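Local coordinates for putative uncharacterized protein PH0242 (Pyrococcus horikoshii, PDB 3VU1) that is the C-terminal globular domain of an archaeal oligosaccharyltransferase of the AglB family, a multi-part, strand-rich fold modelled with bound calcium, at residues A[268-276]-A[484-492]; A[209-217]-A[222-233]. One frame throughout, in Å; residues are numbered along the deposited sequence.

Contact 1. Residues A[268-276]-A[484-492]; sequences EVGKLSPGK and IEVSASAPH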
loop_
_atom_site.group_PDB
_atom_site.type_symbol
_atom_site.label_atom_id
_atom_site.label_comp_id
_atom_site.label_asym_id
_atom_site.label_seq_id
_atom_site.Cartn_x
_atom_site.Cartn_y
_atom_site.Cartn_z
ATOM N N GLU A 268 9.778 -19.224 -15.967
ATOM C CA GLU A 268 9.596 -17.860 -15.547
ATOM C C GLU A 268 10.231 -16.973 -16.613
ATOM O O GLU A 268 11.304 -17.264 -17.083
ATOM C CB GLU A 268 10.235 -17.653 -14.182
ATOM C CG GLU A 268 10.493 -16.200 -13.821
ATOM C CD GLU A 268 10.270 -15.910 -12.349
ATOM O OE1 GLU A 268 9.889 -14.745 -12.030
ATOM O OE2 GLU A 268 10.455 -16.859 -11.532
ATOM N N VAL A 269 9.554 -15.902 -16.994
ATOM C CA VAL A 269 10.027 -15.034 -18.057
ATOM C C VAL A 269 10.208 -13.600 -17.604
ATOM O O VAL A 269 9.541 -13.152 -16.680
ATOM C CB VAL A 269 9.076 -15.058 -19.281
ATOM C CG1 VAL A 269 9.122 -16.432 -19.925
ATOM C CG2 VAL A 269 7.636 -14.668 -18.922
ATOM N N GLY A 270 11.149 -12.917 -18.249
ATOM C CA GLY A 270 11.331 -11.476 -18.142
ATOM C C GLY A 270 10.613 -10.956 -19.369
ATOM O O GLY A 270 9.399 -10.926 -19.384
ATOM N N LYS A 271 11.357 -10.618 -20.424
ATOM C CA LYS A 271 10.788 -10.197 -21.715
ATOM C C LYS A 271 9.917 -11.267 -22.395
ATOM O O LYS A 271 10.024 -12.450 -22.095
ATOM C CB LYS A 271 11.902 -9.740 -22.662
ATOM C CG LYS A 271 12.704 -8.556 -22.124
ATOM C CD LYS A 271 13.668 -7.993 -23.165
ATOM C CE LYS A 271 14.437 -6.770 -22.663
ATOM N NZ LYS A 271 15.568 -7.151 -21.768
ATOM N N LEU A 272 9.038 -10.824 -23.294
ATOM C CA LEU A 272 8.198 -11.696 -24.106
ATOM C C LEU A 272 8.353 -11.362 -25.603
ATOM O O LEU A 272 8.351 -10.196 -25.994
ATOM C CB LEU A 272 6.723 -11.559 -23.706
ATOM C CG LEU A 272 6.212 -12.267 -22.451
ATOM C CD1 LEU A 272 4.804 -11.779 -22.127
ATOM C CD2 LEU A 272 6.217 -13.787 -22.599
ATOM N N SER A 273 8.479 -12.391 -26.435
ATOM C CA SER A 273 8.560 -12.218 -27.894
ATOM C C SER A 273 7.176 -12.025 -28.466
ATOM O O SER A 273 6.212 -12.554 -27.924
ATOM C CB SER A 273 9.154 -13.477 -28.520
ATOM O OG SER A 273 8.283 -14.589 -28.329
ATOM N N PRO A 274 7.058 -11.300 -29.585
ATOM C CA PRO A 274 5.761 -11.357 -30.314
ATOM C C PRO A 274 5.500 -12.806 -30.760
ATOM O O PRO A 274 6.441 -13.586 -30.806
ATOM C CB PRO A 274 6.001 -10.468 -31.543
ATOM C CG PRO A 274 7.208 -9.636 -31.210
ATOM C CD PRO A 274 8.047 -10.416 -30.235
ATOM N N GLY A 275 4.260 -13.157 -31.089
ATOM C CA GLY A 275 3.897 -14.523 -31.441
ATOM C C GLY A 275 2.995 -15.126 -30.369
ATOM O O GLY A 275 2.655 -14.447 -29.381
ATOM N N LYS A 276 2.619 -16.402 -30.550
ATOM C CA LYS A 276 1.738 -17.116 -29.609
ATOM C C LYS A 276 2.421 -17.472 -28.301
ATOM O O LYS A 276 3.587 -17.860 -28.286
ATOM C CB LYS A 276 1.136 -18.381 -30.229
ATOM C CG LYS A 276 0.084 -18.057 -31.259
ATOM C CD LYS A 276 -0.543 -19.274 -31.918
ATOM C CE LYS A 276 -1.365 -18.810 -33.124
ATOM N NZ LYS A 276 -2.326 -19.854 -33.594
ATOM N N ILE A 484 0.884 -5.223 -14.750
ATOM C CA ILE A 484 2.331 -5.389 -15.001
ATOM C C ILE A 484 2.597 -4.883 -16.412
ATOM O O ILE A 484 1.704 -4.910 -17.262
ATOM C CB ILE A 484 2.815 -6.865 -14.859
ATOM C CG1 ILE A 484 4.360 -6.942 -14.755
ATOM C CG2 ILE A 484 2.236 -7.724 -15.995
ATOM C CD1 ILE A 484 4.956 -8.255 -14.255
ATOM N N GLU A 485 3.814 -4.384 -16.624
ATOM C CA GLU A 485 4.345 -4.059 -17.955
ATOM C C GLU A 485 5.533 -4.961 -18.281
ATOM O O GLU A 485 6.485 -5.081 -17.499
ATOM C CB GLU A 485 4.764 -2.607 -18.030
ATOM C CG GLU A 485 3.601 -1.672 -17.805
ATOM C CD GLU A 485 3.931 -0.224 -18.132
ATOM O OE1 GLU A 485 5.005 0.257 -17.691
ATOM O OE2 GLU A 485 3.108 0.426 -18.826
ATOM N N VAL A 486 5.455 -5.621 -19.428
ATOM C CA VAL A 486 6.496 -6.551 -19.870
ATOM C C VAL A 486 7.055 -6.024 -21.186
ATOM O O VAL A 486 6.290 -5.772 -22.149
ATOM C CB VAL A 486 5.933 -7.987 -20.059
ATOM C CG1 VAL A 486 7.011 -8.944 -20.552
ATOM C CG2 VAL A 486 5.363 -8.505 -18.750
ATOM N N SER A 487 8.376 -5.827 -21.219
ATOM C CA SER A 487 9.068 -5.443 -22.459
ATOM C C SER A 487 8.983 -6.563 -23.463
ATOM O O SER A 487 9.075 -7.754 -23.087
ATOM C CB SER A 487 10.533 -5.192 -22.197
ATOM O OG SER A 487 10.697 -4.051 -21.397
ATOM N N ALA A 488 8.811 -6.200 -24.733
ATOM C CA ALA A 488 8.973 -7.178 -25.801
ATOM C C ALA A 488 10.459 -7.531 -26.029
ATOM O O ALA A 488 11.363 -6.770 -25.701
ATOM C CB ALA A 488 8.311 -6.689 -27.072
ATOM N N SER A 489 10.720 -8.714 -26.541
ATOM C CA SER A 489 12.087 -9.077 -26.897
ATOM C C SER A 489 12.328 -8.673 -28.350
ATOM O O SER A 489 11.355 -8.517 -29.110
ATOM C CB SER A 489 12.283 -10.577 -26.717
ATOM O OG SER A 489 11.447 -11.293 -27.614
ATOM N N ALA A 490 13.603 -8.497 -28.732
ATOM C CA ALA A 490 14.002 -8.387 -30.154
ATOM C C ALA A 490 13.439 -9.577 -30.959
ATOM O O ALA A 490 13.453 -10.707 -30.451
ATOM C CB ALA A 490 15.512 -8.356 -30.256
ATOM N N PRO A 491 12.926 -9.345 -32.198
ATOM C CA PRO A 491 12.296 -10.474 -32.921
ATOM C C PRO A 491 13.246 -11.356 -33.778
ATOM O O PRO A 491 12.804 -12.370 -34.338
ATOM C CB PRO A 491 11.198 -9.795 -33.776
ATOM C CG PRO A 491 11.373 -8.322 -33.579
ATOM C CD PRO A 491 12.720 -8.090 -32.935
ATOM N N HIS A 492 14.529 -10.981 -33.856
ATOM C CA HIS A 492 15.587 -11.830 -34.457
ATOM C C HIS A 492 17.002 -11.299 -34.174
ATOM O O HIS A 492 17.131 -10.294 -33.451
ATOM C CB HIS A 492 15.303 -12.120 -35.960
ATOM C CG HIS A 492 15.378 -10.904 -36.880
ATOM N ND1 HIS A 492 16.551 -10.340 -37.258
ATOM C CD2 HIS A 492 14.371 -10.192 -37.537
ATOM C CE1 HIS A 492 16.304 -9.304 -38.086
ATOM N NE2 HIS A 492 14.972 -9.213 -38.256
#

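Contact 2. Residues A[209-217]-A[222-233]; sequences ATSNFVKLA and TSSYSEFAEKLF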
loop_
_atom_site.group_PDB
_atom_site.type_symbol
_atom_site.label_atom_id
_atom_site.label_comp_id
_atom_site.label_asym_id
_atom_site.label_seq_id
_atom_site.Cartn_x
_atom_site.Cartn_y
_atom_site.Cartn_z
ATOM N N ALA A 209 8.737 -6.833 13.212
ATOM C CA ALA A 209 9.838 -7.312 12.349
ATOM C C ALA A 209 9.480 -7.507 10.876
ATOM O O ALA A 209 10.281 -7.202 10.014
ATOM C CB ALA A 209 10.433 -8.583 12.898
ATOM N N THR A 210 8.289 -8.011 10.576
ATOM C CA THR A 210 7.915 -8.236 9.177
ATOM C C THR A 210 6.873 -7.248 8.648
ATOM O O THR A 210 6.193 -7.523 7.663
ATOM C CB THR A 210 7.440 -9.682 8.939
ATOM O OG1 THR A 210 6.311 -9.981 9.785
ATOM C CG2 THR A 210 8.588 -10.675 9.217
ATOM N N SER A 211 6.760 -6.097 9.303
ATOM C CA SER A 211 5.807 -5.054 8.919
ATOM C C SER A 211 6.068 -4.608 7.493
ATOM O O SER A 211 7.219 -4.618 7.036
ATOM C CB SER A 211 5.962 -3.845 9.859
ATOM O OG SER A 211 7.290 -3.314 9.789
ATOM N N ASN A 212 5.019 -4.173 6.807
ATOM C CA ASN A 212 5.145 -3.611 5.477
ATOM C C ASN A 212 6.087 -2.402 5.367
ATOM O O ASN A 212 6.732 -2.214 4.336
ATOM C CB ASN A 212 3.771 -3.249 4.956
ATOM C CG ASN A 212 2.918 -4.473 4.654
ATOM O OD1 ASN A 212 3.429 -5.542 4.343
ATOM N ND2 ASN A 212 1.607 -4.324 4.776
ATOM N N PHE A 213 6.159 -1.561 6.401
ATOM C CA PHE A 213 7.081 -0.437 6.356
ATOM C C PHE A 213 8.541 -0.903 6.223
ATOM O O PHE A 213 9.294 -0.375 5.413
ATOM C CB PHE A 213 6.947 0.422 7.597
ATOM C CG PHE A 213 7.994 1.502 7.702
ATOM C CD1 PHE A 213 8.991 1.434 8.671
ATOM C CD2 PHE A 213 7.983 2.580 6.851
ATOM C CE1 PHE A 213 9.961 2.427 8.790
ATOM C CE2 PHE A 213 8.949 3.590 6.959
ATOM C CZ PHE A 213 9.938 3.515 7.922
ATOM N N VAL A 214 8.926 -1.877 7.044
ATOM C CA VAL A 214 10.251 -2.459 6.992
ATOM C C VAL A 214 10.546 -2.978 5.580
ATOM O O VAL A 214 11.631 -2.734 5.062
ATOM C CB VAL A 214 10.389 -3.584 8.038
ATOM C CG1 VAL A 214 11.578 -4.457 7.721
ATOM C CG2 VAL A 214 10.536 -3.009 9.440
ATOM N N LYS A 215 9.579 -3.657 4.948
ATOM C CA LYS A 215 9.753 -4.169 3.595
ATOM C C LYS A 215 9.971 -3.048 2.596
ATOM O O LYS A 215 10.898 -3.109 1.803
ATOM C CB LYS A 215 8.542 -4.982 3.111
ATOM C CG LYS A 215 8.150 -6.238 3.878
ATOM C CD LYS A 215 6.986 -6.909 3.126
ATOM C CE LYS A 215 6.321 -8.025 3.920
ATOM N NZ LYS A 215 5.484 -7.574 5.079
ATOM N N LEU A 216 9.099 -2.047 2.608
ATOM C CA LEU A 216 9.102 -1.014 1.577
ATOM C C LEU A 216 10.105 0.111 1.826
ATOM O O LEU A 216 10.545 0.749 0.876
ATOM C CB LEU A 216 7.707 -0.408 1.402
ATOM C CG LEU A 216 6.543 -1.317 0.951
ATOM C CD1 LEU A 216 5.215 -0.584 1.100
ATOM C CD2 LEU A 216 6.702 -1.856 -0.466
ATOM N N ALA A 217 10.440 0.373 3.090
ATOM C CA ALA A 217 11.454 1.383 3.427
ATOM C C ALA A 217 12.877 0.896 3.115
ATOM O O ALA A 217 13.721 1.672 2.677
ATOM C CB ALA A 217 11.357 1.787 4.895
ATOM N N THR A 222 11.059 -9.879 3.566
ATOM C CA THR A 222 10.571 -10.908 4.466
ATOM C C THR A 222 9.140 -10.674 4.885
ATOM O O THR A 222 8.670 -9.533 5.011
ATOM C CB THR A 222 11.372 -11.008 5.765
ATOM O OG1 THR A 222 11.495 -9.694 6.349
ATOM C CG2 THR A 222 12.727 -11.681 5.510
ATOM N N SER A 223 8.490 -11.798 5.149
ATOM C CA SER A 223 7.143 -11.866 5.629
ATOM C C SER A 223 7.041 -13.145 6.455
ATOM O O SER A 223 7.684 -14.133 6.154
ATOM C CB SER A 223 6.204 -11.912 4.438
ATOM O OG SER A 223 4.870 -11.896 4.842
ATOM N N SER A 224 6.268 -13.116 7.525
ATOM C CA SER A 224 5.893 -14.348 8.200
ATOM C C SER A 224 5.024 -15.238 7.289
ATOM O O SER A 224 4.805 -16.404 7.584
ATOM C CB SER A 224 5.153 -14.026 9.494
ATOM O OG SER A 224 5.927 -13.141 10.297
ATOM N N TYR A 225 4.548 -14.692 6.178
ATOM C CA TYR A 225 3.545 -15.367 5.367
ATOM C C TYR A 225 4.133 -15.691 4.012
ATOM O O TYR A 225 4.971 -14.961 3.497
ATOM C CB TYR A 225 2.242 -14.538 5.278
ATOM C CG TYR A 225 1.752 -14.169 6.655
ATOM C CD1 TYR A 225 1.011 -15.079 7.419
ATOM C CD2 TYR A 225 2.107 -12.946 7.244
ATOM C CE1 TYR A 225 0.597 -14.768 8.716
ATOM C CE2 TYR A 225 1.705 -12.625 8.540
ATOM C CZ TYR A 225 0.946 -13.540 9.272
ATOM O OH TYR A 225 0.529 -13.228 10.554
ATOM N N SER A 226 3.716 -16.815 3.457
ATOM C CA SER A 226 4.343 -17.351 2.275
ATOM C C SER A 226 3.885 -16.610 1.024
ATOM O O SER A 226 2.689 -16.444 0.803
ATOM C CB SER A 226 4.021 -18.832 2.175
ATOM O OG SER A 226 4.158 -19.242 0.838
ATOM N N GLU A 227 4.842 -16.152 0.214
ATOM C CA GLU A 227 4.539 -15.401 -1.016
ATOM C C GLU A 227 4.226 -13.901 -0.786
ATOM O O GLU A 227 4.214 -13.117 -1.739
ATOM C CB GLU A 227 3.373 -16.066 -1.773
ATOM C CG GLU A 227 3.647 -17.474 -2.281
ATOM C CD GLU A 227 4.156 -17.459 -3.698
ATOM O OE1 GLU A 227 3.311 -17.364 -4.615
ATOM O OE2 GLU A 227 5.393 -17.528 -3.907
ATOM N N PHE A 228 3.967 -13.505 0.462
ATOM C CA PHE A 228 3.459 -12.165 0.742
ATOM C C PHE A 228 4.372 -10.981 0.337
ATOM O O PHE A 228 3.891 -9.974 -0.214
ATOM C CB PHE A 228 2.986 -12.008 2.200
ATOM C CG PHE A 228 2.180 -10.748 2.409
ATOM C CD1 PHE A 228 0.857 -10.662 1.941
ATOM C CD2 PHE A 228 2.764 -9.611 2.977
ATOM C CE1 PHE A 228 0.128 -9.496 2.081
ATOM C CE2 PHE A 228 2.028 -8.440 3.127
ATOM C CZ PHE A 228 0.712 -8.386 2.682
ATOM N N ALA A 229 5.668 -11.083 0.619
ATOM C CA ALA A 229 6.592 -10.055 0.179
ATOM C C ALA A 229 6.575 -9.924 -1.348
ATOM O O ALA A 229 6.506 -8.812 -1.888
ATOM C CB ALA A 229 7.989 -10.329 0.686
ATOM N N GLU A 230 6.599 -11.057 -2.043
ATOM C CA GLU A 230 6.644 -11.047 -3.504
ATOM C C GLU A 230 5.386 -10.406 -4.100
ATOM O O GLU A 230 5.468 -9.679 -5.100
ATOM C CB GLU A 230 6.852 -12.464 -4.041
ATOM C CG GLU A 230 8.023 -12.583 -5.009
ATOM C CD GLU A 230 7.881 -13.744 -5.998
ATOM O OE1 GLU A 230 8.259 -13.556 -7.192
ATOM O OE2 GLU A 230 7.381 -14.836 -5.594
ATOM N N LYS A 231 4.228 -10.667 -3.484
ATOM C CA LYS A 231 2.969 -10.100 -3.959
ATOM C C LYS A 231 2.940 -8.620 -3.692
ATOM O O LYS A 231 2.678 -7.832 -4.608
ATOM C CB LYS A 231 1.770 -10.751 -3.301
ATOM C CG LYS A 231 1.505 -12.186 -3.688
ATOM C CD LYS A 231 0.921 -12.876 -2.479
ATOM C CE LYS A 231 -0.579 -13.044 -2.577
ATOM N NZ LYS A 231 -0.912 -14.365 -3.182
ATOM N N LEU A 232 3.223 -8.251 -2.441
ATOM C CA LEU A 232 3.356 -6.848 -2.073
ATOM C C LEU A 232 4.141 -6.030 -3.082
ATOM O O LEU A 232 3.698 -4.948 -3.481
ATOM C CB LEU A 232 3.994 -6.683 -0.708
ATOM C CG LEU A 232 3.884 -5.269 -0.096
ATOM C CD1 LEU A 232 2.463 -4.974 0.374
ATOM C CD2 LEU A 232 4.831 -5.123 1.080
ATOM N N PHE A 233 5.291 -6.534 -3.517
ATOM C CA PHE A 233 6.127 -5.744 -4.429
ATOM C C PHE A 233 5.514 -5.602 -5.811
ATOM O O PHE A 233 5.912 -4.757 -6.564
ATOM C CB PHE A 233 7.574 -6.243 -4.477
ATOM C CG PHE A 233 8.300 -6.100 -3.170
ATOM C CD1 PHE A 233 8.966 -7.175 -2.601
ATOM C CD2 PHE A 233 8.293 -4.887 -2.483
ATOM C CE1 PHE A 233 9.619 -7.045 -1.368
ATOM C CE2 PHE A 233 8.942 -4.752 -1.269
ATOM C CZ PHE A 233 9.602 -5.832 -0.705
#

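Contact 1. Residues A[268-276]-A[484-492]
A single beta bridge pairs L272 with A488, where the loop between strands 265-268 and 275-285 of one sheet meets the end of strand 464-487, which belongs to another. Two backbone bonds grip L272 by both of its polar atoms: L272 N donates to S487 O at 3.1 Å, and L272 O accepts from S489 N at 2.8 Å. A488 CA also comes up to L272 O, at 3.1 Å in a CA-H...O contact. The touching runs diverge by 64°, and the pairing goes no further than this one bridge.

Side chains close in around it. With V486 CG1 anti to the backbone N (chi1 179°), that methyl points at the loop, where it meets L272 CG at 3.9 Å and G270 O at 3.3 Å. K271 lays the aliphatic part of its chain over the second segment: K271 CG lies 4.0 Å from S487 CB and K271 CD 3.6 Å from A488 O, while NZ runs off from the strand end. Beyond the bridge, S489 OG packs against CA and CB of S273, and P274 CD approaches S489 O.

S273 OG makes a weak hydrogen bond to P274 O, and S273 O is hydrogen-bonded to H277 NE2. L272 turns its side chain onto L331, H277 and L279, V486 also touches I258 of strand 253-262, and strand 464-487 pairs on through V486 with Y337 at the start of strand 336-356.

Contact 2. Residues A[209-217]-A[222-233]
K215 fits as a knob among F228, A229, L232 and F233, joining helix 212-218 to helix 228-235; the axes of their facing parts come within 11.2 Å and cross at -61°. In the apolar packing, K215 CD lies 3.5 Å from L232 CD2, and L216 CD2 meets both L232 CD2 and, at 3.7 Å, F233 CE2. K215 O lies at the edge of the F233 ring.

The amine of K215 is held by two oxygens of its own segment and by a salt bridge to D71. A bend at chi4 (72°) turns K215 NZ back to T210 O at 2.7 Å and N212 OD1 at 3.0 Å. Both NZ and N212 OD1 lie at the edge of the F228 ring, with OD1 3.4 Å from F228 CE2; the N212 amide is nearly coplanar with that ring, and its ND2 bonds to F67 O.

Where the loops meet, T210 CB packs on S223 CA at 4.0 Å. S223 OG accepts from Y225 N in an ST turn. D71 also bonds T210 OG1, S223 OG and S224 N, tying the two segments together through one carboxylate.

F228 reaches E76, a calcium ligand, while V214 on the first helix packs against Y195 of strand 192-196 and I125 of strand 125-130.

How the contacts relate
Following the chain from the N terminus, contact 2 comes first and closes a very short loop: four residues separate 209-217 from 222-233, so two successive helices fold onto each other. Contact 1 opens later, at 268-276, and closes only at 484-492, spanning 207 mostly beta residues. The two therefore lie in series, neither nested nor crossed. Contact 2 sits near the middle of the molecule, between the sheet that includes strands 125-130 and 192-196 and the calcium site; contact 1 joins two antiparallel sheets at the periphery. Their centres are 28 Å apart and they do not touch, although strand 253-262 meets V269 and V486 of contact 1 and, through Y256, E230 and K231 of segment 222-233.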